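Long-range contacts in flocculation protein FLO11 (Saccharomyces cerevisiae, PDB 4UYT), which mediates homotypic adhesion between yeast cells during flocculation and contributes to substrate adhesion, invasive growth, pseudohypha formation and biofilm development: residues Glu4-Asn9 / Val39-Asp44; Leu34-Val39 / Pro164-Asn169; Tyr47-His52 / Ala99-Tyr104. All blocks are in the same frame, centred on the assembly; numbering follows the deposited sequence. Where two conformers were deposited one is given.

Contact 1: residues Glu4-Asn9 / Val39-Asp44; sequences EGTSCN and VSWVQD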
loop_
_atom_site.group_PDB
_atom_site.type_symbol
_atom_site.label_atom_id
_atom_site.label_comp_id
_atom_site.label_asym_id
_atom_site.label_seq_id
_atom_site.Cartn_x
_atom_site.Cartn_y
_atom_site.Cartn_z
ATOM N N GLU A 4 -14.283 -20.793 3.718
ATOM C CA GLU A 4 -13.059 -20.819 4.529
ATOM C C GLU A 4 -11.940 -20.110 3.796
ATOM O O GLU A 4 -11.581 -20.481 2.689
ATOM C CB GLU A 4 -12.647 -22.259 4.787
ATOM C CG GLU A 4 -13.705 -23.131 5.473
ATOM C CD GLU A 4 -14.189 -22.556 6.776
ATOM O OE1 GLU A 4 -13.331 -22.360 7.676
ATOM O OE2 GLU A 4 -15.403 -22.260 6.894
ATOM N N GLY A 5 -11.352 -19.108 4.418
ATOM C CA GLY A 5 -10.134 -18.487 3.892
ATOM C C GLY A 5 -8.984 -19.441 4.047
ATOM O O GLY A 5 -8.982 -20.315 4.927
ATOM N N THR A 6 -7.964 -19.285 3.215
ATOM C CA THR A 6 -6.724 -20.062 3.324
ATOM C C THR A 6 -5.563 -19.099 3.570
ATOM O O THR A 6 -5.212 -18.334 2.674
ATOM C CB THR A 6 -6.463 -20.915 2.085
ATOM O OG1 THR A 6 -7.631 -21.687 1.756
ATOM C CG2 THR A 6 -5.334 -21.862 2.323
ATOM N N SER A 7 -5.016 -19.103 4.772
ATOM C CA SER A 7 -3.956 -18.172 5.103
ATOM C C SER A 7 -2.623 -18.596 4.513
ATOM O O SER A 7 -2.232 -19.753 4.623
ATOM C CB SER A 7 -3.821 -18.027 6.604
ATOM O OG SER A 7 -4.990 -17.467 7.149
ATOM N N CYS A 8 -1.937 -17.630 3.900
ATOM C CA CYS A 8 -0.573 -17.807 3.424
ATOM C C CYS A 8 0.406 -17.647 4.580
ATOM O O CYS A 8 0.369 -16.674 5.321
ATOM C CB CYS A 8 -0.223 -16.759 2.388
ATOM S SG CYS A 8 -0.652 -17.129 0.662
ATOM N N ASN A 9 1.342 -18.573 4.712
ATOM C CA ASN A 9 2.341 -18.521 5.770
ATOM C C ASN A 9 3.499 -17.572 5.457
ATOM O O ASN A 9 3.932 -16.860 6.330
ATOM C CB ASN A 9 2.893 -19.902 6.062
ATOM C CG ASN A 9 1.866 -20.834 6.688
ATOM O OD1 ASN A 9 0.819 -20.428 7.203
ATOM N ND2 ASN A 9 2.155 -22.122 6.620
ATOM N N VAL A 39 -2.169 -12.385 4.213
ATOM C CA VAL A 39 -2.712 -12.727 2.917
ATOM C C VAL A 39 -3.543 -13.980 3.104
ATOM O O VAL A 39 -3.052 -14.970 3.631
ATOM C CB VAL A 39 -1.592 -12.975 1.885
ATOM C CG1 VAL A 39 -2.191 -13.497 0.585
ATOM C CG2 VAL A 39 -0.742 -11.736 1.632
ATOM N N SER A 40 -4.786 -13.953 2.632
ATOM C CA SER A 40 -5.659 -15.108 2.626
ATOM C C SER A 40 -6.248 -15.293 1.254
ATOM O O SER A 40 -6.805 -14.371 0.655
ATOM C CB SER A 40 -6.790 -14.897 3.636
ATOM O OG SER A 40 -7.718 -15.950 3.670
ATOM N N TRP A 41 -6.179 -16.514 0.759
ATOM C CA TRP A 41 -6.841 -16.842 -0.511
ATOM C C TRP A 41 -8.334 -16.967 -0.286
ATOM O O TRP A 41 -8.765 -17.716 0.612
ATOM C CB TRP A 41 -6.270 -18.149 -1.023
ATOM C CG TRP A 41 -6.871 -18.609 -2.322
ATOM C CD1 TRP A 41 -6.988 -17.895 -3.474
ATOM C CD2 TRP A 41 -7.444 -19.890 -2.566
ATOM N NE1 TRP A 41 -7.599 -18.643 -4.407
ATOM C CE2 TRP A 41 -7.908 -19.894 -3.908
ATOM C CE3 TRP A 41 -7.590 -21.014 -1.769
ATOM C CZ2 TRP A 41 -8.419 -21.028 -4.523
ATOM C CZ3 TRP A 41 -8.148 -22.169 -2.411
ATOM C CH2 TRP A 41 -8.540 -22.146 -3.745
ATOM N N VAL A 42 -9.108 -16.285 -1.138
ATOM C CA VAL A 42 -10.562 -16.299 -1.062
ATOM C C VAL A 42 -11.112 -17.411 -1.976
ATOM O O VAL A 42 -11.761 -18.349 -1.494
ATOM C CB VAL A 42 -11.164 -14.922 -1.376
ATOM C CG1 VAL A 42 -12.655 -14.953 -1.130
ATOM C CG2 VAL A 42 -10.470 -13.830 -0.571
ATOM N N GLN A 43 -10.864 -17.275 -3.266
ATOM C CA GLN A 43 -11.180 -18.261 -4.290
ATOM C C GLN A 43 -10.599 -17.697 -5.595
ATOM O O GLN A 43 -10.102 -16.572 -5.629
ATOM C CB GLN A 43 -12.666 -18.558 -4.422
ATOM C CG GLN A 43 -13.493 -17.344 -4.799
ATOM C CD GLN A 43 -14.931 -17.691 -5.062
ATOM O OE1 GLN A 43 -15.625 -18.141 -4.178
ATOM N NE2 GLN A 43 -15.390 -17.509 -6.295
ATOM N N ASP A 44 -10.682 -18.456 -6.677
ATOM C CA ASP A 44 -10.177 -17.986 -7.958
ATOM C C ASP A 44 -8.721 -17.563 -7.768
ATOM O O ASP A 44 -7.934 -18.339 -7.189
ATOM C CB ASP A 44 -11.085 -16.876 -8.534
ATOM C CG ASP A 44 -12.543 -17.313 -8.699
ATOM O OD1 ASP A 44 -12.786 -18.476 -9.088
ATOM O OD2 ASP A 44 -13.439 -16.497 -8.416
HETATM O O HOH W 1 -9.732 -20.319 0.632
HETATM O O HOH W 2 -12.660 -18.239 1.092
HETATM O O HOH W 3 -7.595 -17.244 6.042
HETATM O O HOH W 4 -3.935 -14.812 6.888
HETATM O O HOH W 5 -1.167 -14.477 6.118
#

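Contact 2: residues Leu34-Val39 / Pro164-Asn169; sequences LDVTSV and PGFYWN. With NA (sodium ion), chain G.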
loop_
_atom_site.group_PDB
_atom_site.type_symbol
_atom_site.label_atom_id
_atom_site.label_comp_id
_atom_site.label_asym_id
_atom_site.label_seq_id
_atom_site.Cartn_x
_atom_site.Cartn_y
_atom_site.Cartn_z
ATOM N N LEU A 34 5.680 0.423 3.858
ATOM C CA LEU A 34 4.519 -0.447 3.703
ATOM C C LEU A 34 4.946 -1.874 3.918
ATOM O O LEU A 34 5.960 -2.297 3.361
ATOM C CB LEU A 34 3.871 -0.252 2.318
ATOM C CG LEU A 34 2.629 -1.100 2.034
ATOM C CD1 LEU A 34 1.673 -0.377 1.079
ATOM C CD2 LEU A 34 2.938 -2.483 1.487
ATOM N N ASP A 35 4.151 -2.621 4.688
ATOM C CA ASP A 35 4.317 -4.045 4.828
ATOM C C ASP A 35 2.969 -4.715 4.539
ATOM O O ASP A 35 1.923 -4.186 4.838
ATOM C CB ASP A 35 4.794 -4.394 6.245
ATOM C CG ASP A 35 5.335 -5.780 6.372
ATOM O OD1 ASP A 35 5.628 -6.434 5.352
ATOM O OD2 ASP A 35 5.550 -6.184 7.541
ATOM N N VAL A 36 3.031 -5.902 3.991
ATOM C CA VAL A 36 1.849 -6.768 3.796
ATOM C C VAL A 36 1.884 -7.771 4.930
ATOM O O VAL A 36 2.771 -8.615 4.998
ATOM C CB VAL A 36 1.846 -7.445 2.418
ATOM C CG1 VAL A 36 0.639 -8.385 2.326
ATOM C CG2 VAL A 36 1.833 -6.418 1.296
ATOM N N THR A 37 0.955 -7.628 5.868
ATOM C CA THR A 37 0.996 -8.376 7.096
ATOM C C THR A 37 0.165 -9.660 7.117
ATOM O O THR A 37 0.403 -10.518 7.958
ATOM C CB THR A 37 0.589 -7.492 8.277
ATOM O OG1 THR A 37 -0.742 -7.031 8.074
ATOM C CG2 THR A 37 1.546 -6.297 8.417
ATOM N N SER A 38 -0.809 -9.801 6.237
ATOM C CA SER A 38 -1.517 -11.060 6.072
ATOM C C SER A 38 -2.052 -11.145 4.663
ATOM O O SER A 38 -2.395 -10.134 4.046
ATOM C CB SER A 38 -2.665 -11.248 7.071
ATOM O OG SER A 38 -3.613 -10.224 6.946
ATOM N N VAL A 39 -2.169 -12.385 4.213
ATOM C CA VAL A 39 -2.712 -12.727 2.917
ATOM C C VAL A 39 -3.543 -13.980 3.104
ATOM O O VAL A 39 -3.052 -14.970 3.631
ATOM C CB VAL A 39 -1.592 -12.975 1.885
ATOM C CG1 VAL A 39 -2.191 -13.497 0.585
ATOM C CG2 VAL A 39 -0.742 -11.736 1.632
ATOM N N PRO A 164 8.124 -1.608 -1.585
ATOM C CA PRO A 164 8.373 -2.863 -2.271
ATOM C C PRO A 164 7.111 -3.514 -2.796
ATOM O O PRO A 164 6.003 -3.320 -2.304
ATOM C CB PRO A 164 9.012 -3.754 -1.174
ATOM C CG PRO A 164 8.671 -3.116 0.130
ATOM C CD PRO A 164 8.449 -1.675 -0.145
ATOM N N GLY A 165 7.296 -4.304 -3.842
ATOM C CA GLY A 165 6.342 -5.355 -4.158
ATOM C C GLY A 165 6.516 -6.575 -3.270
ATOM O O GLY A 165 7.550 -6.731 -2.583
ATOM N N PHE A 166 5.502 -7.441 -3.260
ATOM C CA PHE A 166 5.432 -8.620 -2.413
ATOM C C PHE A 166 4.935 -9.779 -3.223
ATOM O O PHE A 166 4.224 -9.604 -4.227
ATOM C CB PHE A 166 4.485 -8.392 -1.231
ATOM C CG PHE A 166 5.026 -7.425 -0.237
ATOM C CD1 PHE A 166 4.903 -6.054 -0.435
ATOM C CD2 PHE A 166 5.663 -7.885 0.928
ATOM C CE1 PHE A 166 5.455 -5.176 0.484
ATOM C CE2 PHE A 166 6.194 -6.987 1.849
ATOM C CZ PHE A 166 6.072 -5.650 1.621
ATOM N N TYR A 167 5.228 -10.986 -2.748
ATOM C CA TYR A 167 4.677 -12.187 -3.369
ATOM C C TYR A 167 4.366 -13.215 -2.295
ATOM O O TYR A 167 4.781 -13.120 -1.140
ATOM C CB TYR A 167 5.634 -12.710 -4.442
ATOM C CG TYR A 167 6.975 -13.246 -3.971
ATOM C CD1 TYR A 167 7.073 -14.501 -3.399
ATOM C CD2 TYR A 167 8.148 -12.566 -4.237
ATOM C CE1 TYR A 167 8.265 -15.067 -3.059
ATOM C CE2 TYR A 167 9.392 -13.132 -3.901
ATOM C CZ TYR A 167 9.420 -14.392 -3.296
ATOM O OH TYR A 167 10.596 -15.020 -2.942
ATOM N N TRP A 168 3.579 -14.213 -2.679
ATOM C CA TRP A 168 3.099 -15.232 -1.751
ATOM C C TRP A 168 2.654 -16.456 -2.566
ATOM O O TRP A 168 2.622 -16.452 -3.783
ATOM C CB TRP A 168 1.957 -14.718 -0.906
ATOM C CG TRP A 168 0.811 -14.137 -1.670
ATOM C CD1 TRP A 168 -0.197 -14.817 -2.311
ATOM C CD2 TRP A 168 0.541 -12.759 -1.876
ATOM N NE1 TRP A 168 -1.070 -13.939 -2.911
ATOM C CE2 TRP A 168 -0.660 -12.668 -2.641
ATOM C CE3 TRP A 168 1.165 -11.573 -1.457
ATOM C CZ2 TRP A 168 -1.266 -11.462 -2.949
ATOM C CZ3 TRP A 168 0.568 -10.376 -1.767
ATOM C CH2 TRP A 168 -0.640 -10.328 -2.499
ATOM N N ASN A 169 2.297 -17.509 -1.846
ATOM C CA ASN A 169 1.939 -18.764 -2.486
ATOM C C ASN A 169 0.578 -18.696 -3.212
ATOM O O ASN A 169 -0.416 -18.230 -2.656
ATOM C CB ASN A 169 1.917 -19.914 -1.503
ATOM C CG ASN A 169 3.308 -20.460 -1.217
ATOM O OD1 ASN A 169 4.299 -19.725 -1.199
ATOM N ND2 ASN A 169 3.387 -21.748 -0.969
HETATM NA NA NA G . -5.659 -10.693 5.005
HETATM O O HOH W 6 -7.814 -11.313 5.879
#

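Contact 3: residues Tyr47-His52 / Ala99-Tyr104; sequences YQITIH and ATFEVY. With NA (sodium ion), chain G.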
loop_
_atom_site.group_PDB
_atom_site.type_symbol
_atom_site.label_atom_id
_atom_site.label_comp_id
_atom_site.label_asym_id
_atom_site.label_seq_id
_atom_site.Cartn_x
_atom_site.Cartn_y
_atom_site.Cartn_z
ATOM N N TYR A 47 -7.300 -12.689 -3.456
ATOM C CA TYR A 47 -6.720 -12.754 -2.105
ATOM C C TYR A 47 -7.150 -11.528 -1.349
ATOM O O TYR A 47 -7.191 -10.426 -1.888
ATOM C CB TYR A 47 -5.173 -12.774 -2.171
ATOM C CG TYR A 47 -4.647 -13.907 -2.985
ATOM C CD1 TYR A 47 -4.583 -13.840 -4.369
ATOM C CD2 TYR A 47 -4.199 -15.070 -2.368
ATOM C CE1 TYR A 47 -4.133 -14.887 -5.099
ATOM C CE2 TYR A 47 -3.717 -16.124 -3.110
ATOM C CZ TYR A 47 -3.692 -16.027 -4.489
ATOM O OH TYR A 47 -3.208 -17.072 -5.208
ATOM N N GLN A 48 -7.431 -11.753 -0.066
ATOM C CA GLN A 48 -7.679 -10.680 0.871
ATOM C C GLN A 48 -6.369 -10.388 1.584
ATOM O O GLN A 48 -5.798 -11.274 2.221
ATOM C CB GLN A 48 -8.760 -11.093 1.861
ATOM C CG GLN A 48 -9.149 -9.971 2.791
ATOM C CD GLN A 48 -10.357 -10.304 3.598
ATOM O OE1 GLN A 48 -10.316 -11.189 4.424
ATOM N NE2 GLN A 48 -11.451 -9.603 3.358
ATOM N N ILE A 49 -5.858 -9.165 1.423
ATOM C CA ILE A 49 -4.583 -8.776 1.984
ATOM C C ILE A 49 -4.759 -7.638 2.962
ATOM O O ILE A 49 -5.699 -6.851 2.819
ATOM C CB ILE A 49 -3.555 -8.420 0.890
ATOM C CG1 ILE A 49 -3.795 -7.069 0.222
ATOM C CG2 ILE A 49 -3.514 -9.544 -0.122
ATOM C CD1 ILE A 49 -2.693 -6.656 -0.736
ATOM N N THR A 50 -3.843 -7.571 3.919
ATOM C CA THR A 50 -3.811 -6.488 4.858
ATOM C C THR A 50 -2.435 -5.815 4.725
ATOM O O THR A 50 -1.411 -6.484 4.744
ATOM C CB THR A 50 -4.034 -6.984 6.280
ATOM O OG1 THR A 50 -5.339 -7.596 6.329
ATOM C CG2 THR A 50 -3.987 -5.848 7.282
ATOM N N ILE A 51 -2.460 -4.499 4.648
ATOM C CA ILE A 51 -1.266 -3.691 4.619
ATOM C C ILE A 51 -1.155 -2.851 5.881
ATOM O O ILE A 51 -2.174 -2.492 6.472
ATOM C CB ILE A 51 -1.179 -2.807 3.347
ATOM C CG1 ILE A 51 -2.294 -1.758 3.277
ATOM C CG2 ILE A 51 -1.151 -3.683 2.112
ATOM C CD1 ILE A 51 -2.159 -0.741 2.153
ATOM N N HIS A 52 0.089 -2.514 6.244
ATOM C CA HIS A 52 0.392 -1.638 7.343
ATOM C C HIS A 52 1.341 -0.581 6.813
ATOM O O HIS A 52 2.451 -0.908 6.378
ATOM C CB HIS A 52 1.031 -2.415 8.490
ATOM C CG HIS A 52 1.344 -1.591 9.696
ATOM N ND1 HIS A 52 2.255 -1.982 10.640
ATOM C CD2 HIS A 52 0.826 -0.422 10.124
ATOM C CE1 HIS A 52 2.285 -1.084 11.600
ATOM N NE2 HIS A 52 1.430 -0.127 11.307
ATOM N N ALA A 99 -5.035 -1.399 6.234
ATOM C CA ALA A 99 -6.167 -1.528 5.321
ATOM C C ALA A 99 -6.223 -2.960 4.859
ATOM O O ALA A 99 -5.182 -3.579 4.669
ATOM C CB ALA A 99 -6.020 -0.589 4.134
ATOM N N THR A 100 -7.435 -3.447 4.639
ATOM C CA THR A 100 -7.668 -4.800 4.128
ATOM C C THR A 100 -8.537 -4.706 2.889
ATOM O O THR A 100 -9.555 -4.017 2.887
ATOM C CB THR A 100 -8.314 -5.681 5.216
ATOM O OG1 THR A 100 -7.441 -5.795 6.354
ATOM C CG2 THR A 100 -8.589 -7.062 4.704
ATOM N N PHE A 101 -8.135 -5.382 1.831
ATOM C CA PHE A 101 -8.841 -5.296 0.562
ATOM C C PHE A 101 -8.438 -6.491 -0.264
ATOM O O PHE A 101 -7.540 -7.229 0.089
ATOM C CB PHE A 101 -8.587 -3.979 -0.174
ATOM C CG PHE A 101 -7.132 -3.713 -0.477
ATOM C CD1 PHE A 101 -6.276 -3.170 0.487
ATOM C CD2 PHE A 101 -6.615 -3.977 -1.729
ATOM C CE1 PHE A 101 -4.956 -2.931 0.214
ATOM C CE2 PHE A 101 -5.283 -3.712 -2.008
ATOM C CZ PHE A 101 -4.461 -3.197 -1.030
ATOM N N GLU A 102 -9.163 -6.694 -1.373
ATOM C CA GLU A 102 -8.930 -7.838 -2.236
ATOM C C GLU A 102 -8.157 -7.439 -3.507
ATOM O O GLU A 102 -8.358 -6.380 -4.096
ATOM C CB GLU A 102 -10.242 -8.529 -2.591
ATOM C CG GLU A 102 -10.842 -9.245 -1.401
ATOM C CD GLU A 102 -12.193 -9.870 -1.714
ATOM O OE1 GLU A 102 -13.003 -9.295 -2.452
ATOM O OE2 GLU A 102 -12.474 -10.931 -1.191
ATOM N N VAL A 103 -7.299 -8.370 -3.922
ATOM C CA VAL A 103 -6.535 -8.233 -5.142
ATOM C C VAL A 103 -6.660 -9.518 -5.937
ATOM O O VAL A 103 -6.853 -10.594 -5.374
ATOM C CB VAL A 103 -5.049 -7.923 -4.877
ATOM C CG1 VAL A 103 -4.903 -6.600 -4.147
ATOM C CG2 VAL A 103 -4.365 -9.052 -4.117
ATOM N N TYR A 104 -6.468 -9.393 -7.245
ATOM C CA TYR A 104 -6.277 -10.534 -8.100
ATOM C C TYR A 104 -4.777 -10.640 -8.370
ATOM O O TYR A 104 -4.172 -9.738 -8.957
ATOM C CB TYR A 104 -7.007 -10.361 -9.439
ATOM C CG TYR A 104 -8.462 -9.993 -9.372
ATOM C CD1 TYR A 104 -9.349 -10.600 -8.488
ATOM C CD2 TYR A 104 -8.974 -9.041 -10.266
ATOM C CE1 TYR A 104 -10.692 -10.278 -8.467
ATOM C CE2 TYR A 104 -10.313 -8.708 -10.241
ATOM C CZ TYR A 104 -11.170 -9.322 -9.353
ATOM O OH TYR A 104 -12.488 -8.970 -9.376
HETATM NA NA NA G . -5.659 -10.693 5.005
HETATM O O HOH W 6 -7.814 -11.313 5.879
#

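Contact 1: residues Glu4-Asn9 / Val39-Asp44
Thr6 and Trp41 are a hydrogen-bonded antiparallel pair whose side chains leave the sheet together on one face. Two backbone bonds join them: Thr6 N reaches Trp41 O at 3.1 Å, and Trp41 N reaches Thr6 O at 2.8 Å. Thr6 keeps OG1 beside its backbone N (chi1 -51°), which brings the hydroxyl to the edge of the indole, near its plane, with OG1 3.6 Å from Trp41 CE3. That hydroxyl donates to a water, which in turn donates to Trp41 O and Glu4 O, so one solvent molecule ties the threonine to both backbones. Threonine suits the place, since a beta-branched residue fits an extended strand and its hydroxyl can reach both the ring edge and the bridging water. The indole is steadied from its own segment: Trp41 NE1 donates to Asp44 O at 2.8 Å, in the ring plane, while Gln43 CA lies over one face. The pairing makes strand 6-7 an outermost strand of the four-stranded antiparallel sheet of the Flo11 adhesin domain, beside strand 32-43. One step along, a CB on Gly5 would collide with Ser40 OG, so glycine lets that hydroxyl come within 3.5 Å of Gly5 CA. At the inner end Cys8 N makes a nearly straight bond (173°) to Val39 O, and Cys8 SG rests 3.9 Å from Val39 CG1. The small, apolar valine fits this buried spot against the disulfide, for Cys8 is joined to Cys172, which fastens the N-terminal segment to the C-terminal part of the domain.

Contact 2: residues Leu34-Val39 / Pro164-Asn169
Val36 and Val39, three residues apart, both turn toward the other segment and touch Phe166 and Trp168, whereas a regular strand would bring residues two apart to the same face. A beta bulge explains the spacing: Thr37 departs from the extended backbone shape, and Thr37 and Ser38 both hydrogen-bond through their backbones to Thr50. Val39 CG1 stands 3.5 Å from the centroid of the five-membered ring of Trp168 and only 3° off the ring normal, a CH-pi contact from straight above the ring. The other branch, Val39 CG2, reaches the benzene half over the same face, 3.6 Å from Trp168 CE3, and the forked valine thus spans both rings of the indole. Val36 CG2 packs over the face of Phe166, 3.8 Å from the ring centroid, while Leu34 CD2 meets Phe166 CE1 at 3.8 Å and Leu34 O lies at the ring edge. Buried beneath this apolar cover, Val36 N has no polar partner. Asp35 OD1 approaches the ring obliquely, 3.6 Å from Phe166 CE2. Ser38 OG helps to bind a sodium ion, together with Gln48 O and a water. The two strands run nearly parallel, 15° apart, with their axes 9.0 Å from each other, too far for backbone pairing. This is face-to-face packing of two sheets, as in the core of a beta sandwich, consistent with the fibronectin type III-like fold of this adhesin domain.

Contact 3: residues Tyr47-His52 / Ala99-Tyr104
A regular antiparallel ladder joins strands 46-55 and 96-104, held by six backbone hydrogen bonds in three hydrogen-bonded pairs: Tyr47 with Val103, Ile49 with Phe101, and Ile51 with Ala99. In the first, Tyr47 N reaches Val103 O at 2.9 Å. On the face of these residues Ile49 CG1 lies over the Phe101 ring, 4.2 Å from its centroid, and Ile51 CD1 meets the ring edge 4.0 Å from Phe101 CE1. Ile51 CG1 packs on Ala99 CB at 4.0 Å, and the small alanine in turn touches Ile69 of strand 64-70. The other face is polar. Thr50 and Thr100, a non-hydrogen-bonded pair, both carry OG1 beside the backbone N (chi1 -61° each), and Thr50 OG1 and Thr100 OG1 share a 2.8 Å hydrogen bond. The methyl Thr100 CG2 instead leans on Gln48 CG at 3.5 Å. Gln48 also serves a sodium ion, directly through its backbone O at 2.9 Å and indirectly through OE1, which accepts from the ion's water; Ser38 OG is a further ligand. Strand 32-43 flanks strand 46-55 on its other side, strand 96-104 closes the sheet within this chain, and Phe101 meets Phe119 edge-to-face and packs on Ile69.

The four strands of contacts 1 and 3 lie side by side in one sheet, ordered 6-7, 32-43, 46-55, 96-104, while contact 2 binds that sheet to the strand 166-169 of another. Contacts 1 and 2 share strand 32-43 and meet at Val39; their centres are about 13 Å apart, those of 1 and 3 about 11 Å, and those of 2 and 3 about 9 Å. Along the chain, contact 1 closes before contact 3 opens, contact 3 is nested within contact 2, and the segments of contacts 1 and 2 alternate. Residues from both ends of the domain are thereby gathered around strand 32-43, and contacts 2 and 3 jointly supply one sodium site.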